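Long-range contact in pectinesterase A (Erwinia chrysanthemi, PDB 2NTB), which hydrolyses the methyl esters of pectin to free galacturonate carboxylates and methanol, the first step in the soft-rotting of plant tissue: residues V174-G179 against L190-R195. Numbering follows the deposited sequence.
Sequences VDFIFG and LVSRYR. With ADA (alpha-D-galactopyranuronic acid), chain C.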
ATOM      1  N   VAL A 174       3.405  -9.757   3.420  1.00  5.14           N
ATOM      2  CA  VAL A 174       4.769  -9.444   3.028  1.00  5.03           C
ATOM      3  C   VAL A 174       4.848  -8.141   2.228  1.00  5.26           C
ATOM      4  O   VAL A 174       4.239  -8.024   1.155  1.00  4.96           O
ATOM      5  CB  VAL A 174       5.380 -10.588   2.184  1.00  5.11           C
ATOM      6  CG1 VAL A 174       6.681 -10.146   1.539  1.00  5.18           C
ATOM      7  CG2 VAL A 174       5.598 -11.833   3.042  1.00  4.81           C
ATOM      8  N   ASP A 175       5.617  -7.188   2.765  1.00  5.61           N
ATOM      9  CA  ASP A 175       5.872  -5.890   2.126  1.00  5.56           C
ATOM     10  C   ASP A 175       4.566  -5.191   1.735  1.00  5.84           C
ATOM     11  O   ASP A 175       4.433  -4.721   0.595  1.00  6.04           O
ATOM     12  CB  ASP A 175       6.736  -6.074   0.870  1.00  6.11           C
ATOM     13  CG  ASP A 175       8.075  -6.737   1.153  1.00  5.39           C
ATOM     14  OD1 ASP A 175       8.490  -6.861   2.315  1.00  5.39           O
ATOM     15  OD2 ASP A 175       8.728  -7.129   0.175  1.00  6.71           O
ATOM     16  N   PHE A 176       3.607  -5.123   2.659  1.00  5.20           N
ATOM     17  CA  PHE A 176       2.263  -4.686   2.266  1.00  5.09           C
ATOM     18  C   PHE A 176       2.111  -3.176   2.075  1.00  4.80           C
ATOM     19  O   PHE A 176       1.114  -2.717   1.527  1.00  5.15           O
ATOM     20  CB  PHE A 176       1.123  -5.391   3.035  1.00  5.15           C
ATOM     21  CG  PHE A 176       1.006  -5.026   4.489  1.00  4.97           C
ATOM     22  CD1 PHE A 176       0.277  -3.901   4.877  1.00  4.83           C
ATOM     23  CD2 PHE A 176       1.533  -5.862   5.477  1.00  5.46           C
ATOM     24  CE1 PHE A 176       0.111  -3.590   6.228  1.00  5.53           C
ATOM     25  CE2 PHE A 176       1.375  -5.559   6.825  1.00  5.81           C
ATOM     26  CZ  PHE A 176       0.664  -4.418   7.203  1.00  6.32           C
ATOM     27  N   ILE A 177       3.121  -2.423   2.499  1.00  5.09           N
ATOM     28  CA  ILE A 177       3.285  -1.028   2.083  1.00  5.17           C
ATOM     29  C   ILE A 177       4.683  -0.944   1.517  1.00  5.36           C
ATOM     30  O   ILE A 177       5.666  -1.158   2.239  1.00  5.55           O
ATOM     31  CB  ILE A 177       3.160  -0.028   3.248  1.00  5.26           C
ATOM     32  CG1 ILE A 177       1.783  -0.131   3.910  1.00  5.58           C
ATOM     33  CG2 ILE A 177       3.415   1.408   2.733  1.00  5.25           C
ATOM     34  CD1 ILE A 177       1.656   0.725   5.184  1.00  5.85           C
ATOM     35  N   PHE A 178       4.778  -0.663   0.223  1.00  5.57           N
ATOM     36  CA  PHE A 178       6.065  -0.710  -0.444  1.00  6.18           C
ATOM     37  C   PHE A 178       6.178   0.309  -1.567  1.00  6.35           C
ATOM     38  O   PHE A 178       5.171   0.765  -2.107  1.00  6.43           O
ATOM     39  CB  PHE A 178       6.377  -2.139  -0.925  1.00  6.44           C
ATOM     40  CG  PHE A 178       5.653  -2.544  -2.178  1.00  6.51           C
ATOM     41  CD1 PHE A 178       4.297  -2.849  -2.155  1.00  6.50           C
ATOM     42  CD2 PHE A 178       6.341  -2.652  -3.388  1.00  7.86           C
ATOM     43  CE1 PHE A 178       3.637  -3.238  -3.316  1.00  6.72           C
ATOM     44  CE2 PHE A 178       5.680  -3.041  -4.563  1.00  4.92           C
ATOM     45  CZ  PHE A 178       4.335  -3.336  -4.523  1.00  7.56           C
ATOM     46  N   GLY A 179       7.409   0.694  -1.879  1.00  6.63           N
ATOM     47  CA  GLY A 179       7.638   1.663  -2.943  1.00  7.31           C
ATOM     48  C   GLY A 179       8.478   2.859  -2.541  1.00  7.61           C
ATOM     49  O   GLY A 179       8.963   2.948  -1.416  1.00  7.65           O
ATOM     50  N   LEU A 190      -2.897  -0.743  10.725  1.00  5.40           N
ATOM     51  CA  LEU A 190      -2.070  -1.563   9.839  1.00  5.00           C
ATOM     52  C   LEU A 190      -2.094  -2.989  10.372  1.00  4.81           C
ATOM     53  O   LEU A 190      -1.575  -3.281  11.447  1.00  4.63           O
ATOM     54  CB  LEU A 190      -0.638  -1.011   9.730  1.00  5.20           C
ATOM     55  CG  LEU A 190      -0.530   0.497   9.436  1.00  5.13           C
ATOM     56  CD1 LEU A 190       0.925   0.968   9.440  1.00  5.80           C
ATOM     57  CD2 LEU A 190      -1.228   0.897   8.120  1.00  6.52           C
ATOM     58  N   VAL A 191      -2.726  -3.860   9.603  1.00  4.07           N
ATOM     59  CA  VAL A 191      -3.166  -5.151  10.099  1.00  4.05           C
ATOM     60  C   VAL A 191      -2.313  -6.266   9.506  1.00  3.69           C
ATOM     61  O   VAL A 191      -2.364  -6.526   8.301  1.00  3.96           O
ATOM     62  CB  VAL A 191      -4.684  -5.359   9.811  1.00  3.92           C
ATOM     63  CG1 VAL A 191      -5.171  -6.680  10.379  1.00  5.10           C
ATOM     64  CG2 VAL A 191      -5.504  -4.189  10.379  1.00  3.65           C
ATOM     65  N   SER A 192      -1.513  -6.905  10.359  1.00  3.94           N
ATOM     66  CA  SER A 192      -0.651  -8.016   9.943  1.00  4.15           C
ATOM     67  C   SER A 192      -1.459  -9.309   9.954  1.00  4.42           C
ATOM     68  O   SER A 192      -2.021  -9.687  10.982  1.00  4.70           O
ATOM     69  CB  SER A 192       0.549  -8.166  10.884  1.00  3.80           C
ATOM     70  OG  SER A 192       1.436  -7.070  10.788  1.00  4.60           O
ATOM     71  N   ARG A 193      -1.462 -10.017   8.833  1.00  4.56           N
ATOM     72  CA  ARG A 193      -2.379 -11.144   8.671  1.00  5.09           C
ATOM     73  C   ARG A 193      -1.766 -12.501   9.014  1.00  5.77           C
ATOM     74  O   ARG A 193      -0.558 -12.693   8.914  1.00  5.92           O
ATOM     75  CB  ARG A 193      -2.988 -11.143   7.267  1.00  5.21           C
ATOM     76  CG  ARG A 193      -3.624  -9.793   6.888  1.00  3.96           C
ATOM     77  CD  ARG A 193      -4.303  -9.877   5.528  1.00  4.19           C
ATOM     78  NE  ARG A 193      -5.585 -10.584   5.615  1.00  5.30           N
ATOM     79  CZ  ARG A 193      -6.473 -10.669   4.628  1.00  5.84           C
ATOM     80  NH1 ARG A 193      -6.234 -10.085   3.460  1.00  6.48           N
ATOM     81  NH2 ARG A 193      -7.624 -11.314   4.822  1.00  6.81           N
ATOM     82  N   TYR A 194      -2.622 -13.438   9.420  1.00  6.55           N
ATOM     83  CA  TYR A 194      -2.179 -14.795   9.739  1.00  7.04           C
ATOM     84  C   TYR A 194      -1.634 -15.536   8.509  1.00  7.76           C
ATOM     85  O   TYR A 194      -2.200 -15.446   7.416  1.00  7.40           O
ATOM     86  CB  TYR A 194      -3.331 -15.581  10.368  1.00  7.92           C
ATOM     87  CG  TYR A 194      -3.001 -17.033  10.619  1.00  8.53           C
ATOM     88  CD1 TYR A 194      -2.133 -17.399  11.649  1.00 10.39           C
ATOM     89  CD2 TYR A 194      -3.543 -18.037   9.819  1.00  8.69           C
ATOM     90  CE1 TYR A 194      -1.818 -18.728  11.884  1.00 10.75           C
ATOM     91  CE2 TYR A 194      -3.233 -19.369  10.045  1.00 10.54           C
ATOM     92  CZ  TYR A 194      -2.368 -19.703  11.079  1.00 10.60           C
ATOM     93  OH  TYR A 194      -2.051 -21.018  11.313  1.00 12.09           O
ATOM     94  N   ARG A 195      -0.535 -16.267   8.700  1.00  7.94           N
ATOM     95  CA  ARG A 195      -0.003 -17.121   7.641  1.00  8.92           C
ATOM     96  C   ARG A 195       0.070 -18.613   7.965  1.00  8.81           C
ATOM     97  O   ARG A 195       0.951 -19.072   8.687  1.00  8.33           O
ATOM     98  CB  ARG A 195       1.297 -16.569   7.104  1.00  9.21           C
ATOM     99  CG  ARG A 195       0.958 -15.509   6.066  1.00 10.42           C
ATOM    100  CD  ARG A 195       2.108 -15.073   5.275  1.00 10.73           C
ATOM    101  NE  ARG A 195       2.709 -16.114   4.455  1.00  9.45           N
ATOM    102  CZ  ARG A 195       3.940 -15.991   3.987  1.00  8.59           C
ATOM    103  NH1 ARG A 195       4.629 -14.903   4.315  1.00  9.65           N
ATOM    104  NH2 ARG A 195       4.493 -16.939   3.235  1.00  6.76           N
TER
HETATM  105  C1  ADA C   3       9.750 -11.321  -3.690  1.00 17.90           C
HETATM  106  C2  ADA C   3      10.937 -10.766  -4.470  1.00 17.23           C
HETATM  107  C3  ADA C   3      11.423  -9.462  -3.826  1.00 17.48           C
HETATM  108  C4  ADA C   3      10.254  -8.481  -3.669  1.00 17.44           C
HETATM  109  C5  ADA C   3       9.163  -9.142  -2.820  1.00 17.50           C
HETATM  110  C6  ADA C   3       7.958  -8.268  -2.581  1.00 17.77           C
HETATM  111  O2  ADA C   3      11.976 -11.752  -4.471  1.00 17.43           O
HETATM  112  O3  ADA C   3      12.505  -8.880  -4.566  1.00 18.65           O
HETATM  113  O4  ADA C   3       9.701  -8.190  -4.955  1.00 17.49           O
HETATM  114  O5  ADA C   3       8.730 -10.327  -3.505  1.00 16.77           O
HETATM  115  O6B ADA C   3       8.102  -7.044  -2.333  1.00 16.00           O
HETATM  116  O6A ADA C   3       6.837  -8.826  -2.635  1.00 17.11           O
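Phe176 and Ser192 have the closest pair of CA atoms, 8.9 Å apart, where 174-177 and 190-195 head in nearly opposite directions (166° between their end-to-end directions) in the right-handed parallel beta-helix of the pectinesterase family. At that spacing the gap is filled by side chains, above all the large ring of Phe176, which also meets the opposing backbone. A chi1 of 69° tucks its CG over the main chain, flanked by N and C, and sends the ring across to the strand 189-192. There CE1 is 4.4 Å from Leu190 CB and CE2 is 4.2 Å from Ser192 OG, both partners at the ring edge, while CZ lies 3.8 Å from Val191 O. Beside it, the branched side chains of Ile177 and Leu190 run roughly perpendicular, and Ile177 CD1 lies 4.1 Å from Leu190 CD2; Ile170 of the neighbouring strand touches both Phe176 and Leu190, extending this apolar interior.

Toward the substrate cleft the polar groups turn to partners outside the contact. Asp175, the active-site nucleophile, is salt-bridged to Arg243, and its OD2 lies 2.6 Å from O6B of the galacturonate. Arg195, long and bent at chi3 (63°), pairs through NH2 with Asp197 and another bound galacturonate, while NH1 binds Ser204 O. Val174 offers this substrate-binding arginine a compact apolar neighbour, its CG2 resting obliquely to the guanidinium, 3.5 Å from Arg195 NH1.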